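Long-range contacts in glucosamine-6-phosphate deaminase (Thermotoga maritima, PDB 1J5X), which is a two-lobed alpha/beta protein of the SIS-domain family, with each lobe built round its own parallel beta-sheet: residues K29-F34 / I167-M172; R76-R81 / D176-N181; V90-I95 / V116-D121; V216-S221 / T262-Q267; E236-F241 / Y320-S325. One frame throughout, in Å; residues are numbered along the deposited sequence.

Interaction 1: K29-F34 / I167-M172; sequences KFFENF and ILLSLM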
# COMPACT_ATOMS: atom_id res chain seq x y z
N LYS A 29 -9.62 -1.92 17.02
CA LYS A 29 -9.66 -3.23 17.64
C LYS A 29 -8.49 -4.10 17.21
O LYS A 29 -7.86 -4.79 18.01
CB LYS A 29 -10.98 -3.92 17.25
CG LYS A 29 -11.14 -5.33 17.76
CD LYS A 29 -12.58 -5.79 17.37
CE LYS A 29 -12.94 -7.17 17.91
NZ LYS A 29 -14.21 -7.61 17.25
N PHE A 30 -8.21 -4.08 15.91
CA PHE A 30 -7.13 -4.86 15.37
C PHE A 30 -5.82 -4.33 15.98
O PHE A 30 -4.96 -5.09 16.40
CB PHE A 30 -7.09 -4.70 13.84
CG PHE A 30 -5.80 -5.15 13.22
CD1 PHE A 30 -5.52 -6.50 13.06
CD2 PHE A 30 -4.82 -4.19 12.83
CE1 PHE A 30 -4.28 -6.94 12.50
CE2 PHE A 30 -3.59 -4.60 12.28
CZ PHE A 30 -3.31 -5.97 12.11
N PHE A 31 -5.69 -3.01 15.99
CA PHE A 31 -4.47 -2.40 16.54
C PHE A 31 -4.23 -2.84 17.98
O PHE A 31 -3.12 -3.29 18.36
CB PHE A 31 -4.61 -0.87 16.48
CG PHE A 31 -3.43 -0.13 17.06
CD1 PHE A 31 -2.17 -0.22 16.46
CD2 PHE A 31 -3.58 0.65 18.22
CE1 PHE A 31 -1.05 0.45 17.00
CE2 PHE A 31 -2.48 1.33 18.79
CZ PHE A 31 -1.22 1.23 18.19
N GLU A 32 -5.29 -2.77 18.79
CA GLU A 32 -5.16 -3.06 20.21
C GLU A 32 -5.05 -4.51 20.53
O GLU A 32 -4.35 -4.90 21.46
CB GLU A 32 -6.34 -2.45 20.99
CG GLU A 32 -6.43 -0.92 20.82
CD GLU A 32 -7.60 -0.30 21.58
OE1 GLU A 32 -8.55 -1.04 21.93
OE2 GLU A 32 -7.58 0.93 21.83
N ASN A 33 -5.72 -5.35 19.76
CA ASN A 33 -5.61 -6.76 20.07
C ASN A 33 -4.44 -7.50 19.47
O ASN A 33 -3.95 -8.46 20.06
CB ASN A 33 -6.94 -7.42 19.73
CG ASN A 33 -8.01 -7.02 20.69
OD1 ASN A 33 -8.12 -7.77 21.78
ND2 ASN A 33 -8.71 -6.02 20.49
N PHE A 34 -3.98 -7.07 18.31
CA PHE A 34 -2.88 -7.76 17.67
C PHE A 34 -1.58 -6.90 17.63
O PHE A 34 -0.53 -7.37 18.00
CB PHE A 34 -3.26 -8.11 16.20
CG PHE A 34 -2.15 -8.77 15.43
CD1 PHE A 34 -1.87 -10.13 15.62
CD2 PHE A 34 -1.41 -8.06 14.49
CE1 PHE A 34 -0.89 -10.78 14.86
CE2 PHE A 34 -0.44 -8.68 13.72
CZ PHE A 34 -0.16 -10.04 13.89
N ILE A 167 -1.55 -4.75 7.52
CA ILE A 167 -0.28 -5.44 7.59
C ILE A 167 0.81 -4.32 7.62
O ILE A 167 1.78 -4.42 8.37
CB ILE A 167 -0.06 -6.37 6.35
CG1 ILE A 167 -1.02 -7.61 6.49
CG2 ILE A 167 1.42 -6.88 6.31
CD1 ILE A 167 -1.14 -8.38 5.19
N LEU A 168 0.60 -3.28 6.85
CA LEU A 168 1.60 -2.16 6.81
C LEU A 168 1.74 -1.55 8.23
O LEU A 168 2.87 -1.40 8.74
CB LEU A 168 1.17 -1.13 5.76
CG LEU A 168 2.15 0.06 5.61
CD1 LEU A 168 3.58 -0.46 5.36
CD2 LEU A 168 1.68 0.99 4.52
N LEU A 169 0.61 -1.26 8.83
CA LEU A 169 0.63 -0.72 10.19
C LEU A 169 1.40 -1.64 11.10
O LEU A 169 2.27 -1.22 11.91
CB LEU A 169 -0.78 -0.59 10.70
CG LEU A 169 -0.94 -0.45 12.22
CD1 LEU A 169 -0.29 0.89 12.64
CD2 LEU A 169 -2.42 -0.39 12.55
N SER A 170 1.10 -2.94 11.02
CA SER A 170 1.79 -3.87 11.90
C SER A 170 3.32 -3.92 11.73
O SER A 170 4.06 -3.97 12.73
CB SER A 170 1.25 -5.33 11.71
OG SER A 170 -0.17 -5.35 11.84
N LEU A 171 3.79 -3.93 10.49
CA LEU A 171 5.21 -4.04 10.24
C LEU A 171 5.88 -2.69 10.54
O LEU A 171 6.99 -2.73 10.97
CB LEU A 171 5.51 -4.49 8.79
CG LEU A 171 4.89 -5.85 8.42
CD1 LEU A 171 5.26 -6.22 6.96
CD2 LEU A 171 5.36 -6.87 9.39
N MSE A 172 5.21 -1.56 10.30
CA MSE A 172 5.87 -0.26 10.64
C MSE A 172 6.06 -0.25 12.16
O MSE A 172 7.13 0.08 12.70
CB MSE A 172 5.00 0.88 10.21
CG MSE A 172 4.96 1.00 8.71
SE MSE A 172 3.82 2.49 8.14
CE MSE A 172 5.06 3.98 8.48
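Ser170 presents its hydroxyl to the rims of two phenylalanine rings one helical turn apart. Phe30 comes closest, its CZ 3.2 Å from Ser170 OG, with the oxygen near the ring plane at the edge. Phe34 also meets it edge-on, with Ser170 OG in the plane of the Phe34 ring, 3.8 Å from CE2. Ring C-H edges of this kind probably give the oxygen weakly polar company. The stronger partner of Ser170 OG is the carbonyl O of Met166, one turn back in its own helix; chi1 of -52° keeps the hydroxyl beside the backbone N, where it can turn to that carbonyl. Next to this, Leu169 CD2 packs 3.9 Å from Phe31 CD1, the two side chains crossing at about a right angle and the methyl reaching the ring obliquely. The same methyl borders the edge of Phe30 more loosely. With the large rings between, the axes of segments 29-34 and 167-172 stay 11.1 Å apart and run 39° from parallel. Phe151 and Pro152 pack against Phe34, helix 184-205 adds Phe186 against Leu169 and Val190 against Phe31, and helix 62-78 touches Ile167 and Leu168, which belong to the other side of helix 162-179.

Interaction 2: R76-R81 / D176-N181; sequences RVLKIR and DKIAGN
Val77 is pressed against the carboxylate of Asp176, its CG1 3.5 Å from Asp176 OD1, and the two side chains cross at about a right angle. The CB of Asp176 sets off away from 76-81, but chi1 of -77° brings the carboxylate round beside the valine. Leu78 packs as closely, its CD2 fitting between Ile178 CG2 and Ala179 CB, 3.7 Å from each. Asp176 OD1 is held from its anti side by Asn181 ND2 in a nearly straight bond of 3.0 Å (168° at the hydrogen), while Asp176 OD2 bonds to the hydroxyl of Tyr73. The amide of Asn181, fixed in this way, also covers Val77 CB. Its position follows from the end of helix 162-179, a Schellman motif with Gly180 as the positive-phi C-prime residue: Asn181 N returns to Asp176 O at 2.9 Å, and Gly180 N bonds weakly to Lys177 O. The solvent side is looser and partly wet. Ile178 forms an exposed margin there, and a water bridges the two segments, donating to Val77 O at 2.7 Å and accepting the second N-H of Asn181 ND2 at 3.1 Å.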
# COMPACT_ATOMS: atom_id res chain seq x y z
N ARG A 76 14.62 3.17 6.68
CA ARG A 76 14.56 4.49 7.35
C ARG A 76 14.71 4.38 8.87
O ARG A 76 15.51 5.10 9.51
CB ARG A 76 13.23 5.19 7.03
CG ARG A 76 13.10 6.61 7.63
CD ARG A 76 11.78 7.30 7.33
NE ARG A 76 11.47 7.39 5.89
CZ ARG A 76 12.04 8.23 5.04
NH1 ARG A 76 12.98 9.10 5.46
NH2 ARG A 76 11.69 8.23 3.73
N VAL A 77 13.95 3.49 9.48
CA VAL A 77 14.02 3.42 10.94
C VAL A 77 15.02 2.46 11.51
O VAL A 77 15.50 2.69 12.65
CB VAL A 77 12.63 3.17 11.60
CG1 VAL A 77 11.59 4.18 11.06
CG2 VAL A 77 12.17 1.74 11.36
N LEU A 78 15.40 1.41 10.79
CA LEU A 78 16.40 0.48 11.33
C LEU A 78 17.79 0.66 10.75
O LEU A 78 18.73 0.05 11.22
CB LEU A 78 15.98 -0.99 11.08
CG LEU A 78 14.78 -1.39 11.93
CD1 LEU A 78 14.22 -2.73 11.39
CD2 LEU A 78 15.25 -1.58 13.41
N LYS A 79 17.91 1.51 9.73
CA LYS A 79 19.18 1.77 9.07
C LYS A 79 19.85 0.52 8.55
O LYS A 79 21.02 0.35 8.73
CB LYS A 79 20.18 2.46 10.04
CG LYS A 79 19.61 3.59 10.78
CD LYS A 79 18.92 4.54 9.90
CE LYS A 79 18.25 5.62 10.75
NZ LYS A 79 18.98 6.91 10.56
N ILE A 80 19.11 -0.35 7.89
CA ILE A 80 19.67 -1.59 7.35
C ILE A 80 19.38 -1.56 5.86
O ILE A 80 18.48 -0.86 5.43
CB ILE A 80 18.97 -2.80 8.00
CG1 ILE A 80 17.47 -2.71 7.74
CG2 ILE A 80 19.17 -2.78 9.50
CD1 ILE A 80 16.68 -3.80 8.42
N ARG A 81 20.14 -2.29 5.08
CA ARG A 81 19.93 -2.31 3.65
C ARG A 81 18.64 -3.13 3.37
O ARG A 81 18.49 -4.19 3.95
CB ARG A 81 21.11 -2.99 2.97
CG ARG A 81 22.44 -2.18 3.10
CD ARG A 81 23.68 -3.00 2.64
NE ARG A 81 23.96 -4.11 3.56
CZ ARG A 81 24.44 -5.30 3.21
NH1 ARG A 81 24.73 -5.58 1.93
NH2 ARG A 81 24.64 -6.24 4.14
N ASP A 176 9.66 -0.04 14.43
CA ASP A 176 9.99 0.95 15.43
C ASP A 176 10.25 0.27 16.78
O ASP A 176 11.15 0.68 17.53
CB ASP A 176 8.91 1.98 15.57
CG ASP A 176 8.94 3.00 14.43
OD1 ASP A 176 10.06 3.51 14.11
OD2 ASP A 176 7.87 3.30 13.85
N LYS A 177 9.47 -0.75 17.11
CA LYS A 177 9.72 -1.44 18.40
C LYS A 177 11.10 -2.06 18.41
O LYS A 177 11.83 -2.03 19.44
CB LYS A 177 8.65 -2.55 18.68
CG LYS A 177 7.30 -2.04 19.06
CD LYS A 177 7.42 -1.20 20.39
CE LYS A 177 6.03 -0.92 20.99
NZ LYS A 177 6.07 0.04 22.19
N ILE A 178 11.52 -2.63 17.29
CA ILE A 178 12.84 -3.25 17.24
C ILE A 178 13.94 -2.18 17.39
O ILE A 178 14.96 -2.41 18.07
CB ILE A 178 13.03 -4.02 15.95
CG1 ILE A 178 12.14 -5.27 16.01
CG2 ILE A 178 14.51 -4.39 15.71
CD1 ILE A 178 12.11 -6.09 14.77
N ALA A 179 13.69 -1.02 16.79
CA ALA A 179 14.67 0.07 16.84
C ALA A 179 14.74 0.74 18.20
O ALA A 179 15.72 1.40 18.50
CB ALA A 179 14.34 1.13 15.80
N GLY A 180 13.71 0.56 19.01
CA GLY A 180 13.63 1.25 20.28
C GLY A 180 13.01 2.65 20.14
O GLY A 180 13.17 3.49 21.04
N ASN A 181 12.32 2.91 19.02
CA ASN A 181 11.63 4.18 18.79
C ASN A 181 10.27 4.21 19.43
O ASN A 181 9.64 3.16 19.63
CB ASN A 181 11.44 4.48 17.29
CG ASN A 181 12.73 4.52 16.55
OD1 ASN A 181 13.76 4.96 17.11
ND2 ASN A 181 12.71 4.11 15.31
O HOH W 1 15.28 5.10 13.88

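Interaction 3: V90-I95 / V116-D121; sequences VAFQKI and VLLAND
Ala91 and Leu118 make the tightest apolar contact, CB to CB at 3.4 Å, closer than carbons usually pack. Small residues allow such an approach: the CA atoms of Ala91 and Ala119 are 4.1 Å apart, so the backbones nearly touch. Deeper in, Val90 CG1 rests 3.7 Å from the methyl CB of Ala119; it stands anti to the backbone N (chi1 178°), which directs it at helix 114-125. At the outer margin Phe92 CZ meets Leu118 CD1 only at 4.5 Å, a loose and oblique approach by an exposed ring. Hydrogen bonds do not cross between 90-95 and 116-121; they shape each side separately. Helix 87-91 ends in a Schellman motif with Gln93 as the positive-phi C-prime residue: Lys94 N bonds to Glu89 O and Gln93 N to Val90 O at 3.0 Å, while Gln93 OE1 accepts from Arg126. On the far side of helix 114-125, the amide of buried Asn120 is satisfied at both ends, by Thr130 OG1 and by Glu144 O. Val90 also touches Ile85 of strand 81-86, so the short helix packs on the sheet edge through Val90 and beside helix 114-125, as in the Rossmann-like alpha/beta architecture of SIS domains.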
# COMPACT_ATOMS: atom_id res chain seq x y z
N VAL A 90 12.35 -13.44 -8.15
CA VAL A 90 13.07 -14.30 -7.24
C VAL A 90 12.81 -15.76 -7.65
O VAL A 90 13.73 -16.57 -7.72
CB VAL A 90 12.60 -14.11 -5.76
CG1 VAL A 90 13.35 -15.07 -4.83
CG2 VAL A 90 12.87 -12.60 -5.27
N ALA A 91 11.54 -16.05 -7.85
CA ALA A 91 11.13 -17.43 -8.21
C ALA A 91 11.90 -17.96 -9.40
O ALA A 91 12.27 -19.15 -9.42
CB ALA A 91 9.60 -17.46 -8.53
N PHE A 92 12.13 -17.11 -10.41
CA PHE A 92 12.84 -17.58 -11.59
C PHE A 92 14.35 -17.21 -11.60
O PHE A 92 15.02 -17.38 -12.60
CB PHE A 92 12.07 -17.11 -12.83
CG PHE A 92 10.80 -17.89 -13.04
CD1 PHE A 92 10.84 -19.16 -13.63
CD2 PHE A 92 9.58 -17.43 -12.55
CE1 PHE A 92 9.67 -19.96 -13.71
CE2 PHE A 92 8.42 -18.23 -12.62
CZ PHE A 92 8.47 -19.49 -13.20
N GLN A 93 14.82 -16.75 -10.46
CA GLN A 93 16.22 -16.40 -10.20
C GLN A 93 16.77 -15.45 -11.27
O GLN A 93 17.87 -15.68 -11.86
CB GLN A 93 17.06 -17.71 -10.11
CG GLN A 93 16.62 -18.54 -8.88
CD GLN A 93 17.51 -19.76 -8.64
OE1 GLN A 93 18.61 -19.64 -8.09
NE2 GLN A 93 17.04 -20.92 -9.06
N LYS A 94 15.99 -14.40 -11.50
CA LYS A 94 16.40 -13.38 -12.45
C LYS A 94 16.95 -12.14 -11.76
O LYS A 94 17.37 -11.18 -12.44
CB LYS A 94 15.23 -13.02 -13.38
CG LYS A 94 14.79 -14.24 -14.23
CD LYS A 94 16.02 -14.91 -14.85
CE LYS A 94 15.63 -16.06 -15.72
NZ LYS A 94 16.89 -16.60 -16.36
N ILE A 95 16.92 -12.16 -10.44
CA ILE A 95 17.44 -11.05 -9.65
C ILE A 95 18.99 -11.05 -9.61
O ILE A 95 19.63 -12.07 -9.77
CB ILE A 95 17.00 -11.13 -8.16
CG1 ILE A 95 17.47 -12.44 -7.53
CG2 ILE A 95 15.51 -11.07 -8.04
CD1 ILE A 95 17.27 -12.43 -6.04
N VAL A 116 5.17 -16.75 -5.00
CA VAL A 116 5.70 -16.47 -3.65
C VAL A 116 6.22 -17.75 -3.06
O VAL A 116 7.21 -17.74 -2.35
CB VAL A 116 4.58 -15.82 -2.76
CG1 VAL A 116 5.10 -15.56 -1.31
CG2 VAL A 116 4.18 -14.52 -3.39
N LEU A 117 5.51 -18.88 -3.33
CA LEU A 117 5.98 -20.15 -2.83
C LEU A 117 7.28 -20.57 -3.55
O LEU A 117 8.20 -21.17 -2.95
CB LEU A 117 4.87 -21.23 -3.01
CG LEU A 117 3.74 -20.93 -2.01
CD1 LEU A 117 2.53 -21.87 -2.39
CD2 LEU A 117 4.24 -21.18 -0.59
N LEU A 118 7.36 -20.27 -4.83
CA LEU A 118 8.60 -20.62 -5.53
C LEU A 118 9.73 -19.77 -4.97
O LEU A 118 10.85 -20.26 -4.76
CB LEU A 118 8.50 -20.35 -7.02
CG LEU A 118 7.54 -21.34 -7.73
CD1 LEU A 118 7.23 -20.86 -9.14
CD2 LEU A 118 8.20 -22.72 -7.76
N ALA A 119 9.43 -18.49 -4.76
CA ALA A 119 10.45 -17.58 -4.19
C ALA A 119 10.92 -18.07 -2.82
O ALA A 119 12.10 -18.04 -2.49
CB ALA A 119 9.87 -16.11 -4.11
N ASN A 120 9.96 -18.50 -1.98
CA ASN A 120 10.28 -18.99 -0.66
C ASN A 120 11.25 -20.16 -0.77
O ASN A 120 12.24 -20.26 -0.04
CB ASN A 120 8.95 -19.45 0.02
CG ASN A 120 9.17 -19.98 1.42
OD1 ASN A 120 9.73 -19.27 2.29
ND2 ASN A 120 8.70 -21.24 1.67
N ASP A 121 10.99 -21.07 -1.69
CA ASP A 121 11.89 -22.20 -1.86
C ASP A 121 13.32 -21.78 -2.32
O ASP A 121 14.34 -22.21 -1.78
CB ASP A 121 11.28 -23.17 -2.85
CG ASP A 121 11.79 -24.57 -2.64
OD1 ASP A 121 11.57 -25.13 -1.52
OD2 ASP A 121 12.44 -25.08 -3.59

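Interaction 4: V216-S221 / T262-Q267; sequences VFLGMS and TLVFMQ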
# COMPACT_ATOMS: atom_id res chain seq x y z
N VAL A 216 -3.78 9.98 -11.53
CA VAL A 216 -2.32 10.04 -11.32
C VAL A 216 -2.13 10.12 -9.80
O VAL A 216 -2.82 10.93 -9.15
CB VAL A 216 -1.78 11.30 -12.00
CG1 VAL A 216 -0.29 11.52 -11.68
CG2 VAL A 216 -2.00 11.20 -13.55
N PHE A 217 -1.27 9.27 -9.24
CA PHE A 217 -0.99 9.24 -7.80
C PHE A 217 0.47 9.62 -7.58
O PHE A 217 1.38 8.96 -8.08
CB PHE A 217 -1.36 7.85 -7.30
CG PHE A 217 -2.83 7.56 -7.47
CD1 PHE A 217 -3.71 8.04 -6.52
CD2 PHE A 217 -3.33 6.87 -8.60
CE1 PHE A 217 -5.11 7.83 -6.63
CE2 PHE A 217 -4.72 6.66 -8.75
CZ PHE A 217 -5.61 7.13 -7.76
N LEU A 218 0.71 10.70 -6.83
CA LEU A 218 2.07 11.20 -6.64
C LEU A 218 2.49 11.13 -5.19
O LEU A 218 1.70 11.49 -4.33
CB LEU A 218 2.14 12.66 -7.11
CG LEU A 218 1.76 13.02 -8.56
CD1 LEU A 218 2.13 14.53 -8.83
CD2 LEU A 218 2.62 12.12 -9.52
N GLY A 219 3.70 10.68 -4.93
CA GLY A 219 4.18 10.66 -3.54
C GLY A 219 5.63 10.22 -3.53
O GLY A 219 6.07 9.51 -4.45
N MSE A 220 6.40 10.63 -2.52
CA MSE A 220 7.79 10.21 -2.43
C MSE A 220 8.03 9.10 -1.41
O MSE A 220 7.32 9.02 -0.40
CB MSE A 220 8.70 11.40 -1.99
CG MSE A 220 8.67 12.51 -3.04
SE MSE A 220 9.93 13.89 -2.28
CE MSE A 220 10.28 14.97 -3.95
N SER A 221 9.07 8.31 -1.69
CA SER A 221 9.52 7.25 -0.80
C SER A 221 8.37 6.36 -0.36
O SER A 221 7.73 5.78 -1.22
CB SER A 221 10.22 7.89 0.41
OG SER A 221 11.23 8.76 -0.05
N THR A 262 -7.91 14.69 -16.19
CA THR A 262 -6.85 14.08 -15.37
C THR A 262 -7.12 14.46 -13.92
O THR A 262 -7.36 15.63 -13.63
CB THR A 262 -5.48 14.61 -15.74
OG1 THR A 262 -5.18 14.25 -17.09
CG2 THR A 262 -4.42 14.02 -14.80
N LEU A 263 -7.09 13.48 -13.03
CA LEU A 263 -7.30 13.69 -11.59
C LEU A 263 -5.99 13.27 -10.89
O LEU A 263 -5.54 12.14 -11.07
CB LEU A 263 -8.44 12.80 -11.08
CG LEU A 263 -8.76 12.77 -9.56
CD1 LEU A 263 -9.11 14.17 -9.09
CD2 LEU A 263 -9.88 11.82 -9.24
N VAL A 264 -5.41 14.18 -10.09
CA VAL A 264 -4.15 13.89 -9.40
C VAL A 264 -4.37 13.81 -7.89
O VAL A 264 -5.00 14.70 -7.32
CB VAL A 264 -3.12 15.01 -9.69
CG1 VAL A 264 -1.75 14.69 -8.99
CG2 VAL A 264 -2.94 15.19 -11.20
N PHE A 265 -3.87 12.75 -7.22
CA PHE A 265 -3.96 12.67 -5.76
C PHE A 265 -2.51 12.76 -5.36
O PHE A 265 -1.69 11.91 -5.75
CB PHE A 265 -4.50 11.35 -5.28
CG PHE A 265 -5.99 11.33 -5.06
CD1 PHE A 265 -6.83 12.09 -5.88
CD2 PHE A 265 -6.55 10.51 -4.11
CE1 PHE A 265 -8.26 11.99 -5.73
CE2 PHE A 265 -7.99 10.41 -3.96
CZ PHE A 265 -8.80 11.18 -4.79
N MSE A 266 -2.18 13.81 -4.64
CA MSE A 266 -0.83 14.08 -4.25
C MSE A 266 -0.66 13.85 -2.74
O MSE A 266 -1.39 14.45 -1.92
CB MSE A 266 -0.51 15.54 -4.59
CG MSE A 266 0.94 15.91 -4.29
SE MSE A 266 1.33 17.78 -4.82
CE MSE A 266 0.04 17.99 -6.21
N GLN A 267 0.29 12.99 -2.37
CA GLN A 267 0.56 12.69 -0.94
C GLN A 267 1.55 13.72 -0.42
O GLN A 267 2.74 13.70 -0.78
CB GLN A 267 1.20 11.34 -0.81
CG GLN A 267 0.35 10.17 -1.38
CD GLN A 267 -0.94 9.89 -0.62
OE1 GLN A 267 -1.06 10.16 0.58
NE2 GLN A 267 -1.93 9.28 -1.32
O HOH W 2 5.37 13.48 -2.02
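Strands 216-218 and 262-267 run parallel, their axes 4.8 Å apart and 17° from exact alignment, joined by a regular ladder in which Val216 and Leu218 each use both N and O. Val216 N bonds to Leu263 O and Val216 O accepts from Phe265 N; then Leu218 N bonds to Phe265 O at 2.9 Å, and Leu218 O accepts from Gln267 N at 2.8 Å. CA-H...O contacts from Val264 and Phe217 fill the steps between. On one face Phe217 and Phe265 lie side by side, pointing the same way. The edge of the Phe217 ring is turned to the face of Phe265 in an offset edge-to-face pair, centroids 5.7 Å apart and planes at 72°, while Phe217 CD1 also touches Phe265 CB at 3.6 Å. Leu318 of helix 313-326 touches both phenylalanines. On the face of Val216, Leu218, Val264 and Met266, Leu218 CD1 meets Val264 CG1 at 3.9 Å; at the strand start the Thr262 CG2 methyl neighbours Val216 CG2 at the same distance. Beyond the last bridge, the CG of Gln267 lies over Leu218 O, and its OE1 bonds to Arg311. Past the strand end a water bridges the loop at Met220 to Gln267, donating to Gln267 O at 2.9 Å and weakly accepting from Met220 N. This is the middle pair of a four-stranded parallel sheet in the order 241-245, 214-218, 262-267, 289-293, with 214-218 leading through a short loop into helix 222-238, as in Rossmann-like alpha/beta folds.

Interaction 5: E236-F241 / Y320-S325; sequences EMSLTF and YQKAIS
Met237 reaches Tyr320 at its backbone and not at its ring: the selenium of this selenomethionine lies 3.7 Å from Tyr320 N. The aromatic ring, with CG anti to the backbone N (chi1 -177°), is carried off the other way, to Trp201 of helix 184-205 and Leu17 of helix 15-25. The flat groups therefore contribute little here, and the packing is shared between the long chains of Met237 and Lys322 and the small residues Ser238, Thr240 and Ala323. Ala323 sets its CB 3.4 Å from the carbonyl O of Met237. The CA atoms of Ser238 and Ala323 are 4.2 Å apart, a very close approach of the two backbones. The contact lies where helix 222-238 stops: Leu239 takes a positive phi and the chain turns into strand 241-245, which runs parallel to strand 214-218, completing a beta-alpha-beta unit against which helix 313-326 is laid. In that turn Thr240 OG1 donates to Ser238 OG at 2.7 Å, and Ser238 OG is bonded in turn to Cys234 O, one turn back in the helix. Both hydroxyls lie against the aliphatic part of Lys322, with Lys322 CG 3.5 Å from Thr240 OG1 and 3.6 Å from Ser238 OG. The lysine chain, bent at chi2 (73°), crosses Thr240 at about a right angle. Its ammonium is drawn past the contact to a salt bridge with Asp213 and to the carbonyls of His212 and Leu209, a setting that probably favours the charged form. Arg326, from the next turn of helix 313-326, bonds to Ser238 O.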
# COMPACT_ATOMS: atom_id res chain seq x y z
N GLU A 236 -8.00 -1.91 -10.69
CA GLU A 236 -8.79 -3.08 -10.44
C GLU A 236 -10.27 -2.80 -10.16
O GLU A 236 -11.16 -3.48 -10.71
CB GLU A 236 -8.27 -3.87 -9.27
CG GLU A 236 -6.87 -4.49 -9.42
CD GLU A 236 -6.40 -5.15 -8.12
OE1 GLU A 236 -6.59 -4.55 -7.04
OE2 GLU A 236 -5.81 -6.25 -8.15
N MSE A 237 -10.54 -1.81 -9.32
CA MSE A 237 -11.95 -1.59 -8.93
C MSE A 237 -12.83 -0.95 -9.96
O MSE A 237 -14.00 -1.35 -10.13
CB MSE A 237 -12.01 -0.71 -7.66
CG MSE A 237 -11.56 -1.43 -6.45
SE MSE A 237 -11.73 -0.09 -4.89
CE MSE A 237 -10.83 -1.04 -3.56
N SER A 238 -12.25 0.04 -10.62
CA SER A 238 -13.00 0.87 -11.53
C SER A 238 -12.64 0.85 -12.99
O SER A 238 -13.26 1.56 -13.78
CB SER A 238 -12.91 2.31 -11.02
OG SER A 238 -11.74 2.97 -11.51
N LEU A 239 -11.60 0.10 -13.35
CA LEU A 239 -11.12 0.07 -14.72
C LEU A 239 -10.70 1.40 -15.29
O LEU A 239 -10.91 1.68 -16.47
CB LEU A 239 -12.20 -0.60 -15.62
CG LEU A 239 -12.60 -1.99 -15.11
CD1 LEU A 239 -13.62 -2.70 -16.13
CD2 LEU A 239 -11.38 -2.87 -15.01
N THR A 240 -10.03 2.23 -14.49
CA THR A 240 -9.61 3.52 -14.96
C THR A 240 -8.10 3.44 -15.07
O THR A 240 -7.46 2.91 -14.13
CB THR A 240 -9.99 4.58 -13.91
OG1 THR A 240 -11.42 4.50 -13.70
CG2 THR A 240 -9.56 5.96 -14.35
N PHE A 241 -7.59 3.99 -16.18
CA PHE A 241 -6.16 4.03 -16.43
C PHE A 241 -5.61 4.89 -15.28
O PHE A 241 -6.04 6.04 -15.10
CB PHE A 241 -5.87 4.70 -17.78
N TYR A 320 -13.75 2.92 -5.52
CA TYR A 320 -15.12 2.46 -5.28
C TYR A 320 -16.14 3.42 -5.91
O TYR A 320 -17.00 3.03 -6.72
CB TYR A 320 -15.38 2.33 -3.80
CG TYR A 320 -16.77 1.79 -3.54
CD1 TYR A 320 -17.87 2.64 -3.47
CD2 TYR A 320 -16.99 0.41 -3.45
CE1 TYR A 320 -19.16 2.12 -3.31
CE2 TYR A 320 -18.26 -0.11 -3.30
CZ TYR A 320 -19.34 0.74 -3.24
OH TYR A 320 -20.62 0.18 -3.12
N GLN A 321 -16.03 4.68 -5.57
CA GLN A 321 -16.97 5.65 -6.10
C GLN A 321 -16.91 5.73 -7.61
O GLN A 321 -17.95 5.90 -8.28
CB GLN A 321 -16.73 7.04 -5.46
CG GLN A 321 -17.05 7.05 -3.94
CD GLN A 321 -17.09 8.47 -3.34
OE1 GLN A 321 -17.18 9.47 -4.20
NE2 GLN A 321 -17.01 8.64 -2.11
N LYS A 322 -15.70 5.60 -8.18
CA LYS A 322 -15.60 5.68 -9.64
C LYS A 322 -16.24 4.48 -10.29
O LYS A 322 -16.80 4.61 -11.40
CB LYS A 322 -14.13 5.77 -10.12
CG LYS A 322 -13.97 5.75 -11.66
CD LYS A 322 -14.40 7.05 -12.35
CE LYS A 322 -14.32 6.89 -13.88
NZ LYS A 322 -14.61 8.13 -14.64
N ALA A 323 -16.15 3.32 -9.65
CA ALA A 323 -16.76 2.15 -10.25
C ALA A 323 -18.29 2.34 -10.30
O ALA A 323 -18.95 2.03 -11.30
CB ALA A 323 -16.44 0.95 -9.47
N ILE A 324 -18.84 2.86 -9.20
CA ILE A 324 -20.29 3.07 -9.11
C ILE A 324 -20.70 4.01 -10.21
O ILE A 324 -21.70 3.79 -10.90
CB ILE A 324 -20.69 3.68 -7.71
CG1 ILE A 324 -20.37 2.68 -6.61
CG2 ILE A 324 -22.22 4.04 -7.66
CD1 ILE A 324 -20.79 1.28 -6.90
N SER A 325 -19.89 5.05 -10.37
CA SER A 325 -20.04 6.07 -11.38
C SER A 325 -20.13 5.49 -12.80
O SER A 325 -20.93 5.96 -13.63
CB SER A 325 -18.84 6.99 -11.29
OG SER A 325 -18.93 8.07 -12.19

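Overall arrangement
Interactions 1, 2 and 3 belong to the lobe with the five-stranded sheet, interactions 4 and 5 to the lobe with the four-stranded one. Interactions 1 and 2 both use helix 162-179, whose end forms part of interaction 2, and their centres are 17 Å apart; the centre of interaction 3 is 28 and 27 Å from theirs. Interactions 4 and 5 are likewise 17 Å apart between centres, about 6 Å at the nearest atoms, linked by helix 222-238. One touch between the lobes joins interactions 2 and 4: Arg76 NH2 packs 3.7 Å from Ser221 CB, and Arg76 also forms a salt bridge with Glu222. Interactions 2 and 5 are the most distant pair, with centres 37 Å apart.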